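Local atomic coordinates of xylose isomerase domain protein (Alicyclobacillus acidocaldarius subsp. acidocaldarius, PDB entry 3U0H), a protein that probably acts as an isomerase of the xylose isomerase-like TIM-barrel family. Residues 77-80 with 81-85; 119-122 with 123-127; 221-224 with 225-228. One frame throughout, in Å; residues are numbered along the deposited sequence. Where two conformers were deposited one is given.

In the fold
Interactions 1 and 2 are neighbours on the outside of the parallel eight-stranded barrel. They lie in helix 76-84 and helix 113-131, and their centres are 12 Å apart. Phe79 joins them: Phe79 CE2 lies 3.5 Å from Arg123 CG and 3.3 Å from Gln126 OE1. Leu83 and Val127 also pack together. Interaction 3 lies across the chain's centre, in the loop between strand 201-206 and helix 231-241. Its nearest atoms are about 23 Å from interaction 1 and about 17 Å from interaction 2. That loop is at the C-terminal end of the strands, where TIM barrels carry their active sites. The phosphate on Arg228 probably came from the crystallisation liquor.

Interaction 1: residues 77-80 with 81-85; sequences PVFL and RELSL
Arg81 opens the second half of this helical stretch and folds back on Pro77 and Val78. Its backbone N donates to Pro77 O, with Arg81 N and Pro77 O 3.2 Å apart. The side chain leaves with CG anti to the backbone N (chi1 -177°), runs straight to CD and then bends at chi3. In the conformer described, this brings a face of the guanidinium over Pro77 O and the CA of Val78, with both lying toward the rim of the group. Arg81 NH1 comes within 3.7 Å of Val78 CG2. The side chain was modelled in two conformers, so this packing is doubtful.

Glu82 N bonds to Val78 O at 2.9 Å. Glu82 CG also lies 3.3 Å from Val78 O. The side chain bends at chi2, and carboxylate atom OE1 forms a salt bridge with Arg89.

Leu83 N donates to Phe79 O at 2.8 Å. The CB of Leu83 sits over one face of the Phe79 ring. Leu83 CD2 approaches the ring atom CE2 of Phe79 at 4.3 Å. The CD2 of Leu80 comes up to the same methyl more loosely.

Ser84 N bonds to Leu80 O at 3.1 Å. A water adds a second link there: it donates to Leu80 O and also hydrogen-bonds to Ser84 OG. Leu80 O is therefore held by two donors.

The four backbone bonds are the i to i+4 ladder of an alpha-helix. Helix 76-84 is amphipathic here: Phe79 and Leu83 are buried, while Pro77, Leu80, Arg81 and Ser84 are exposed. Its buried side lies against helix 113-131, and Leu70, from a loop, touches both Phe79 and Glu82.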
ATOM      1  N   PRO A  77      -4.294 -20.418 -11.305  1.00 26.32           N
ATOM      2  CA  PRO A  77      -5.450 -19.949 -12.078  1.00 24.54           C
ATOM      3  C   PRO A  77      -6.782 -20.204 -11.337  1.00 24.21           C
ATOM      4  O   PRO A  77      -7.679 -19.395 -11.440  1.00 23.26           O
ATOM      5  CB  PRO A  77      -5.382 -20.777 -13.362  1.00 24.83           C
ATOM      6  CG  PRO A  77      -3.998 -21.375 -13.393  1.00 25.98           C
ATOM      7  CD  PRO A  77      -3.666 -21.589 -11.956  1.00 24.65           C
ATOM      8  N   VAL A  78      -6.903 -21.303 -10.603  1.00 21.48           N
ATOM      9  CA  VAL A  78      -8.160 -21.590  -9.891  1.00 21.69           C
ATOM     10  C   VAL A  78      -8.266 -20.657  -8.692  1.00 25.47           C
ATOM     11  O   VAL A  78      -9.336 -20.094  -8.422  1.00 29.54           O
ATOM     12  CB  VAL A  78      -8.250 -23.082  -9.477  1.00 21.60           C
ATOM     13  CG1 VAL A  78      -9.494 -23.367  -8.622  1.00 20.83           C
ATOM     14  CG2 VAL A  78      -8.170 -24.011 -10.716  1.00 17.80           C
ATOM     15  N   PHE A  79      -7.145 -20.472  -7.985  1.00 25.64           N
ATOM     16  CA  PHE A  79      -7.109 -19.578  -6.855  1.00 25.60           C
ATOM     17  C   PHE A  79      -7.504 -18.163  -7.278  1.00 24.80           C
ATOM     18  O   PHE A  79      -8.366 -17.545  -6.657  1.00 25.61           O
ATOM     19  CB  PHE A  79      -5.729 -19.552  -6.133  1.00 23.89           C
ATOM     20  CG  PHE A  79      -5.603 -18.420  -5.170  1.00 21.61           C
ATOM     21  CD1 PHE A  79      -6.329 -18.433  -4.009  1.00 23.08           C
ATOM     22  CD2 PHE A  79      -4.856 -17.301  -5.478  1.00 22.53           C
ATOM     23  CE1 PHE A  79      -6.288 -17.377  -3.129  1.00 23.97           C
ATOM     24  CE2 PHE A  79      -4.791 -16.243  -4.597  1.00 24.15           C
ATOM     25  CZ  PHE A  79      -5.509 -16.293  -3.402  1.00 24.45           C
ATOM     26  N   LEU A  80      -6.865 -17.642  -8.305  1.00 23.96           N
ATOM     27  CA  LEU A  80      -7.211 -16.286  -8.745  1.00 26.44           C
ATOM     28  C   LEU A  80      -8.684 -16.139  -9.114  1.00 25.52           C
ATOM     29  O   LEU A  80      -9.313 -15.088  -8.852  1.00 26.31           O
ATOM     30  CB  LEU A  80      -6.333 -15.800  -9.892  1.00 24.99           C
ATOM     31  CG  LEU A  80      -4.863 -15.548  -9.481  1.00 26.40           C
ATOM     32  CD1 LEU A  80      -3.945 -15.267 -10.695  1.00 25.88           C
ATOM     33  CD2 LEU A  80      -4.707 -14.473  -8.382  1.00 23.41           C
ATOM     34  N   ARG A  81      -9.237 -17.173  -9.690  1.00 25.24           N
ATOM     35  CA  ARG A  81     -10.620 -17.188 -10.115  0.50 26.57           C
ATOM     36  C   ARG A  81     -11.521 -17.127  -8.888  1.00 26.19           C
ATOM     37  O   ARG A  81     -12.430 -16.335  -8.786  1.00 26.88           O
ATOM     38  CB  ARG A  81     -10.850 -18.472 -10.933  0.50 28.14           C
ATOM     39  CG  ARG A  81     -12.238 -18.659 -11.550  0.50 29.55           C
ATOM     40  CD  ARG A  81     -12.298 -19.947 -12.385  0.50 29.05           C
ATOM     41  NE  ARG A  81     -11.094 -20.108 -13.210  0.50 30.50           N
ATOM     42  CZ  ARG A  81     -10.430 -21.258 -13.362  0.50 29.70           C
ATOM     43  NH1 ARG A  81     -10.836 -22.385 -12.756  0.50 27.47           N
ATOM     44  NH2 ARG A  81      -9.340 -21.263 -14.102  0.50 29.81           N
ATOM     45  N   GLU A  82     -11.238 -17.995  -7.930  1.00 25.32           N
ATOM     46  CA  GLU A  82     -12.039 -18.018  -6.702  1.00 24.40           C
ATOM     47  C   GLU A  82     -11.868 -16.725  -5.887  1.00 24.06           C
ATOM     48  O   GLU A  82     -12.826 -16.271  -5.196  1.00 21.73           O
ATOM     49  CB  GLU A  82     -11.703 -19.253  -5.880  1.00 27.60           C
ATOM     50  CG  GLU A  82     -12.033 -20.566  -6.602  1.00 26.60           C
ATOM     51  CD  GLU A  82     -13.513 -20.646  -6.913  1.00 30.87           C
ATOM     52  OE1 GLU A  82     -14.317 -20.336  -6.004  1.00 31.09           O
ATOM     53  OE2 GLU A  82     -13.876 -20.964  -8.082  1.00 32.96           O
ATOM     54  N   LEU A  83     -10.705 -16.076  -6.021  1.00 22.31           N
ATOM     55  CA  LEU A  83     -10.478 -14.799  -5.341  1.00 22.30           C
ATOM     56  C   LEU A  83     -11.330 -13.687  -5.956  1.00 21.94           C
ATOM     57  O   LEU A  83     -11.831 -12.794  -5.266  1.00 23.15           O
ATOM     58  CB  LEU A  83      -8.997 -14.434  -5.356  1.00 21.88           C
ATOM     59  CG  LEU A  83      -8.626 -13.125  -4.673  1.00 20.63           C
ATOM     60  CD1 LEU A  83      -8.765 -13.270  -3.165  1.00 20.47           C
ATOM     61  CD2 LEU A  83      -7.196 -12.733  -5.098  1.00 20.55           C
ATOM     62  N   SER A  84     -11.575 -13.787  -7.240  1.00 23.10           N
ATOM     63  CA  SER A  84     -12.418 -12.806  -7.911  1.00 24.28           C
ATOM     64  C   SER A  84     -13.841 -12.897  -7.547  1.00 22.34           C
ATOM     65  O   SER A  84     -14.589 -11.932  -7.663  1.00 21.50           O
ATOM     66  CB  SER A  84     -12.329 -12.985  -9.406  1.00 28.88           C
ATOM     67  OG  SER A  84     -11.208 -12.222  -9.802  1.00 40.92           O
ATOM     68  N   LEU A  85     -14.235 -14.084  -7.160  1.00 22.50           N
ATOM     69  CA  LEU A  85     -15.578 -14.341  -6.780  1.00 21.64           C
ATOM     70  C   LEU A  85     -15.784 -14.044  -5.300  1.00 23.30           C
ATOM     71  O   LEU A  85     -16.930 -14.047  -4.848  1.00 24.61           O
ATOM     72  CB  LEU A  85     -15.911 -15.799  -7.110  1.00 21.65           C
ATOM     73  CG  LEU A  85     -15.942 -16.276  -8.568  1.00 24.29           C
ATOM     74  CD1 LEU A  85     -16.144 -17.811  -8.684  1.00 23.14           C
ATOM     75  CD2 LEU A  85     -17.014 -15.504  -9.383  1.00 21.26           C
TER
HETATM   76  O   HOH W   1      -8.048 -12.405  -9.156  1.00 37.85           O

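Interaction 2: residues 119-122 with 123-127; sequences QLAR and RIRQV
Gln119 to Gln126 form regular alpha-helix, with the N of Arg123, Ile124, Arg125 and Gln126 each donating to the O four residues earlier. Gln119 and Arg123 run side by side. Their amide and guanidinium planes are only 5° apart and stacked, with Gln119 OE1 over the centre of the guanidinium, 3.4 Å from Arg123 CZ. Arg122 leaves with CG anti to its N (chi1 178°), then bends at chi2 and chi3. This turn brings Arg122 NH1 to Gln126 OE1 at 2.8 Å, with the oxygen in the guanidinium plane. One face of the Arg122 guanidinium lies over Arg123 CG. Arg125 lays its own guanidinium face over Arg122 CA. On another side of the helix, Leu120 CG meets Ile124 CD1 at 3.8 Å.

Glu76 forms salt bridges with both Arg122 and Arg123. Arg122 NE pairs with Glu167 of the second subunit, while Arg125 bonds to Ile169 O and Arg123 to Asp74 O. An alanine in place of Arg122 would leave Gln126 OE1 without this donor, and Glu76 and that Glu167 would probably lose a charge partner. Arg122 NH2 lies 3.8 Å from Arg123 NE; the shared Glu76 and the carbonyls probably offset these like charges.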
ATOM      1  N   GLN A 119       4.025 -18.470  -0.425  1.00 18.21           N
ATOM      2  CA  GLN A 119       2.864 -18.424  -1.262  1.00 18.72           C
ATOM      3  C   GLN A 119       1.635 -18.213  -0.363  1.00 18.94           C
ATOM      4  O   GLN A 119       0.722 -17.403  -0.677  1.00 18.39           O
ATOM      5  CB  GLN A 119       2.702 -19.700  -2.091  1.00 17.79           C
ATOM      6  CG  GLN A 119       1.522 -19.613  -2.997  1.00 19.02           C
ATOM      7  CD  GLN A 119       1.293 -20.857  -3.850  1.00 19.84           C
ATOM      8  OE1 GLN A 119       0.515 -21.776  -3.483  1.00 20.98           O
ATOM      9  NE2 GLN A 119       1.907 -20.866  -4.994  1.00 16.34           N
ATOM     10  N   LEU A 120       1.588 -18.964   0.717  1.00 17.78           N
ATOM     11  CA  LEU A 120       0.438 -18.853   1.585  1.00 20.35           C
ATOM     12  C   LEU A 120       0.312 -17.385   2.175  1.00 20.18           C
ATOM     13  O   LEU A 120      -0.780 -16.825   2.230  1.00 19.03           O
ATOM     14  CB  LEU A 120       0.466 -19.951   2.655  1.00 18.68           C
ATOM     15  CG  LEU A 120      -0.725 -19.956   3.598  1.00 18.85           C
ATOM     16  CD1 LEU A 120      -1.960 -20.389   2.863  1.00 18.66           C
ATOM     17  CD2 LEU A 120      -0.473 -20.845   4.821  1.00 19.15           C
ATOM     18  N   ALA A 121       1.434 -16.775   2.561  1.00 20.87           N
ATOM     19  CA  ALA A 121       1.457 -15.373   3.066  1.00 20.45           C
ATOM     20  C   ALA A 121       0.853 -14.466   2.010  1.00 19.87           C
ATOM     21  O   ALA A 121      -0.015 -13.623   2.301  1.00 21.02           O
ATOM     22  CB  ALA A 121       2.873 -14.889   3.407  1.00 18.04           C
ATOM     23  N   ARG A 122       1.262 -14.654   0.778  1.00 19.90           N
ATOM     24  CA  ARG A 122       0.837 -13.738  -0.287  1.00 20.81           C
ATOM     25  C   ARG A 122      -0.649 -13.882  -0.638  1.00 21.16           C
ATOM     26  O   ARG A 122      -1.309 -12.928  -0.975  1.00 23.88           O
ATOM     27  CB  ARG A 122       1.720 -13.908  -1.521  1.00 20.03           C
ATOM     28  CG  ARG A 122       1.322 -13.027  -2.708  1.00 20.52           C
ATOM     29  CD  ARG A 122       0.376 -13.727  -3.675  1.00 22.12           C
ATOM     30  NE  ARG A 122       0.846 -15.011  -4.228  1.00 21.87           N
ATOM     31  CZ  ARG A 122       0.134 -15.804  -5.043  1.00 23.93           C
ATOM     32  NH1 ARG A 122      -1.122 -15.511  -5.391  1.00 23.80           N
ATOM     33  NH2 ARG A 122       0.690 -16.911  -5.520  1.00 25.37           N
ATOM     34  N   ARG A 123      -1.170 -15.090  -0.592  1.00 21.92           N
ATOM     35  CA  ARG A 123      -2.574 -15.343  -0.974  1.00 20.33           C
ATOM     36  C   ARG A 123      -3.572 -14.887   0.101  1.00 19.68           C
ATOM     37  O   ARG A 123      -4.682 -14.470  -0.201  1.00 19.61           O
ATOM     38  CB  ARG A 123      -2.769 -16.844  -1.248  1.00 20.87           C
ATOM     39  CG  ARG A 123      -2.147 -17.324  -2.541  1.00 22.02           C
ATOM     40  CD  ARG A 123      -2.403 -18.799  -2.791  1.00 21.03           C
ATOM     41  NE  ARG A 123      -2.009 -19.229  -4.118  1.00 20.32           N
ATOM     42  CZ  ARG A 123      -2.323 -20.422  -4.644  1.00 21.14           C
ATOM     43  NH1 ARG A 123      -3.081 -21.313  -3.950  1.00 21.50           N
ATOM     44  NH2 ARG A 123      -1.898 -20.737  -5.861  1.00 19.52           N
ATOM     45  N   ILE A 124      -3.171 -15.031   1.346  1.00 18.30           N
ATOM     46  CA  ILE A 124      -3.939 -14.563   2.494  1.00 18.23           C
ATOM     47  C   ILE A 124      -3.994 -13.052   2.476  1.00 18.24           C
ATOM     48  O   ILE A 124      -5.031 -12.471   2.784  1.00 19.56           O
ATOM     49  CB  ILE A 124      -3.347 -15.073   3.844  1.00 18.11           C
ATOM     50  CG1 ILE A 124      -3.523 -16.617   3.939  1.00 18.03           C
ATOM     51  CG2 ILE A 124      -4.055 -14.407   5.027  1.00 16.47           C
ATOM     52  CD1 ILE A 124      -3.008 -17.310   5.200  1.00 15.54           C
ATOM     53  N   ARG A 125      -2.883 -12.424   2.088  1.00 18.69           N
ATOM     54  CA  ARG A 125      -2.784 -10.974   1.923  1.00 16.68           C
ATOM     55  C   ARG A 125      -3.785 -10.535   0.848  1.00 17.25           C
ATOM     56  O   ARG A 125      -4.545  -9.565   1.031  1.00 17.46           O
ATOM     57  CB  ARG A 125      -1.350 -10.592   1.522  1.00 16.10           C
ATOM     58  CG  ARG A 125      -1.138  -9.130   1.227  1.00 17.50           C
ATOM     59  CD  ARG A 125       0.233  -8.903   0.524  1.00 18.74           C
ATOM     60  NE  ARG A 125       1.278  -9.582   1.263  1.00 20.32           N
ATOM     61  CZ  ARG A 125       2.406 -10.138   0.805  1.00 20.38           C
ATOM     62  NH1 ARG A 125       2.756 -10.094  -0.456  1.00 17.32           N
ATOM     63  NH2 ARG A 125       3.198 -10.758   1.706  1.00 20.85           N
ATOM     64  N   GLN A 126      -3.736 -11.208  -0.301  1.00 17.66           N
ATOM     65  CA  GLN A 126      -4.687 -10.936  -1.394  1.00 18.10           C
ATOM     66  C   GLN A 126      -6.136 -11.110  -0.903  1.00 18.37           C
ATOM     67  O   GLN A 126      -6.992 -10.303  -1.202  1.00 19.93           O
ATOM     68  CB  GLN A 126      -4.387 -11.798  -2.603  1.00 18.79           C
ATOM     69  CG  GLN A 126      -3.136 -11.388  -3.387  1.00 19.69           C
ATOM     70  CD  GLN A 126      -2.843 -12.325  -4.567  1.00 20.32           C
ATOM     71  OE1 GLN A 126      -2.872 -13.538  -4.442  1.00 21.23           O
ATOM     72  NE2 GLN A 126      -2.579 -11.756  -5.704  1.00 20.23           N
ATOM     73  N   VAL A 127      -6.408 -12.141  -0.131  1.00 19.17           N
ATOM     74  CA  VAL A 127      -7.747 -12.327   0.390  1.00 18.74           C
ATOM     75  C   VAL A 127      -8.119 -11.162   1.302  1.00 20.01           C
ATOM     76  O   VAL A 127      -9.202 -10.585   1.145  1.00 18.30           O
ATOM     77  CB  VAL A 127      -7.871 -13.663   1.088  1.00 19.06           C
ATOM     78  CG1 VAL A 127      -9.153 -13.773   1.937  1.00 18.34           C
ATOM     79  CG2 VAL A 127      -7.839 -14.779   0.043  1.00 19.17           C
TER

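Interaction 3: residues 221-224 with 225-228; sequences RLLP and GDGR. With PO4 (phosphate ion), chain C.
Leu223 and Asp226 close a tight turn with one backbone hydrogen bond. Asp226 N donates to Leu223 O at 2.9 Å, and the bond is nearly straight, 167° at the hydrogen. It is the one hydrogen bond between 221-224 and 225-228.

The side-chain contacts are van der Waals touches. Leu223 and Asp226 lie alongside each other and point the same way. The carboxylate oxygen OD2 of Asp226 sits 3.3 Å from Leu223 CB and also touches the CG and CD1 of that leucine. Both side chains have CG anti to the carbonyl carbon, which sets them in step. Leu222 CD1 lies 3.8 Å from Asp226 O, a contact of a methyl with a backbone carbonyl. The Pro224 ring packs on Val268 and Leu272 of helix 261-280.

The motif is a type II beta turn, Leu223 to Asp226, with Pro224 and Gly225 at its two central positions. Gly225 has a positive phi of 87°. A CB there would clash with Pro224 O, and the positive phi suits glycine at this third position of a type II turn. The turn belongs to the loop between strand 201-206 and helix 231-241 of the TIM barrel. Arg271 NH1 forms a salt bridge with Asp226 OD1 and a hydrogen bond with Pro224 O, tying the turn to helix 261-280.

Beyond the turn, the Arg228 guanidinium meets a phosphate ion edge-on, with phosphorus in its plane. Arg228 NE bonds to phosphate O3 at 2.4 Å, a very short distance that makes the exact placing doubtful. Arg228 NH1 adds weak bonds, to phosphate O3 at 2.9 Å and to phosphate O1 at 3.3 Å. Arg228 NH2 is held by the hydroxyl of Tyr184.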
ATOM      1  N   ARG A 221     -13.783 -34.270  19.944  1.00 21.33           N
ATOM      2  CA  ARG A 221     -14.035 -33.255  20.948  1.00 21.27           C
ATOM      3  C   ARG A 221     -15.341 -33.484  21.744  1.00 22.05           C
ATOM      4  O   ARG A 221     -16.196 -34.292  21.407  1.00 20.59           O
ATOM      5  CB  ARG A 221     -14.100 -31.853  20.282  1.00 22.79           C
ATOM      6  CG  ARG A 221     -12.979 -31.501  19.272  1.00 22.00           C
ATOM      7  CD  ARG A 221     -12.994 -30.020  18.896  1.00 21.55           C
ATOM      8  NE  ARG A 221     -11.940 -29.736  17.952  1.00 23.04           N
ATOM      9  CZ  ARG A 221     -11.713 -28.539  17.419  1.00 22.58           C
ATOM     10  NH1 ARG A 221     -12.509 -27.508  17.728  1.00 21.32           N
ATOM     11  NH2 ARG A 221     -10.685 -28.376  16.592  1.00 20.33           N
ATOM     12  N   LEU A 222     -15.476 -32.750  22.831  1.00 24.67           N
ATOM     13  CA  LEU A 222     -16.614 -32.901  23.740  1.00 22.63           C
ATOM     14  C   LEU A 222     -17.378 -31.558  23.793  1.00 23.85           C
ATOM     15  O   LEU A 222     -16.887 -30.503  23.311  1.00 22.35           O
ATOM     16  CB  LEU A 222     -16.096 -33.292  25.110  1.00 21.52           C
ATOM     17  CG  LEU A 222     -15.514 -34.686  25.349  1.00 22.72           C
ATOM     18  CD1 LEU A 222     -15.336 -34.906  26.850  1.00 20.38           C
ATOM     19  CD2 LEU A 222     -16.389 -35.796  24.774  1.00 20.27           C
ATOM     20  N   LEU A 223     -18.582 -31.623  24.344  1.00 23.63           N
ATOM     21  CA  LEU A 223     -19.412 -30.460  24.542  1.00 25.52           C
ATOM     22  C   LEU A 223     -18.787 -29.563  25.553  1.00 26.33           C
ATOM     23  O   LEU A 223     -18.304 -30.064  26.573  1.00 29.49           O
ATOM     24  CB  LEU A 223     -20.761 -30.849  25.114  1.00 27.04           C
ATOM     25  CG  LEU A 223     -21.588 -31.831  24.292  1.00 29.47           C
ATOM     26  CD1 LEU A 223     -22.967 -32.023  24.966  1.00 27.99           C
ATOM     27  CD2 LEU A 223     -21.674 -31.329  22.849  1.00 27.33           C
ATOM     28  N   PRO A 224     -18.850 -28.231  25.321  1.00 27.97           N
ATOM     29  CA  PRO A 224     -18.351 -27.293  26.343  1.00 28.96           C
ATOM     30  C   PRO A 224     -18.803 -27.700  27.746  1.00 31.32           C
ATOM     31  O   PRO A 224     -19.996 -27.943  27.966  1.00 30.88           O
ATOM     32  CB  PRO A 224     -18.998 -25.976  25.953  1.00 28.81           C
ATOM     33  CG  PRO A 224     -19.269 -26.114  24.492  1.00 28.09           C
ATOM     34  CD  PRO A 224     -19.647 -27.541  24.293  1.00 25.80           C
ATOM     35  N   GLY A 225     -17.850 -27.823  28.667  1.00 30.51           N
ATOM     36  CA  GLY A 225     -18.158 -28.225  30.020  1.00 30.91           C
ATOM     37  C   GLY A 225     -18.226 -29.720  30.363  1.00 31.61           C
ATOM     38  O   GLY A 225     -18.424 -30.058  31.527  1.00 31.76           O
ATOM     39  N   ASP A 226     -18.070 -30.633  29.412  1.00 31.94           N
ATOM     40  CA  ASP A 226     -17.958 -32.068  29.797  1.00 31.23           C
ATOM     41  C   ASP A 226     -16.493 -32.531  30.063  1.00 29.23           C
ATOM     42  O   ASP A 226     -16.241 -33.670  30.366  1.00 27.54           O
ATOM     43  CB  ASP A 226     -18.633 -32.931  28.748  1.00 33.98           C
ATOM     44  CG  ASP A 226     -20.153 -32.739  28.703  1.00 38.08           C
ATOM     45  OD1 ASP A 226     -20.752 -32.380  29.735  1.00 41.64           O
ATOM     46  OD2 ASP A 226     -20.765 -32.978  27.631  1.00 44.03           O
ATOM     47  N   GLY A 227     -15.533 -31.610  30.045  1.00 29.48           N
ATOM     48  CA  GLY A 227     -14.121 -31.965  30.216  1.00 28.50           C
ATOM     49  C   GLY A 227     -13.320 -31.124  31.189  1.00 28.16           C
ATOM     50  O   GLY A 227     -13.875 -30.611  32.159  1.00 25.63           O
ATOM     51  N   ARG A 228     -12.009 -30.998  30.929  1.00 29.16           N
ATOM     52  CA  ARG A 228     -11.081 -30.336  31.876  1.00 30.91           C
ATOM     53  C   ARG A 228     -10.478 -28.989  31.412  1.00 29.01           C
ATOM     54  O   ARG A 228      -9.708 -28.415  32.148  1.00 30.68           O
ATOM     55  CB  ARG A 228      -9.962 -31.317  32.348  1.00 32.12           C
ATOM     56  CG  ARG A 228      -8.897 -31.744  31.314  1.00 33.11           C
ATOM     57  CD  ARG A 228      -7.989 -32.877  31.848  1.00 32.90           C
ATOM     58  NE  ARG A 228      -7.174 -32.450  32.985  1.00 33.33           N
ATOM     59  CZ  ARG A 228      -6.096 -31.655  32.919  1.00 36.72           C
ATOM     60  NH1 ARG A 228      -5.458 -31.321  34.039  1.00 37.64           N
ATOM     61  NH2 ARG A 228      -5.635 -31.165  31.766  1.00 36.49           N
TER
HETATM   62  P   PO4 C 279      -7.640 -32.463  36.564  1.00 76.69           P
HETATM   63  O1  PO4 C 279      -6.373 -31.896  37.185  1.00 67.55           O
HETATM   64  O2  PO4 C 279      -8.627 -31.373  36.173  1.00 70.19           O
HETATM   65  O3  PO4 C 279      -7.293 -33.155  35.272  1.00 76.36           O
HETATM   66  O4  PO4 C 279      -8.258 -33.449  37.537  1.00 66.99           O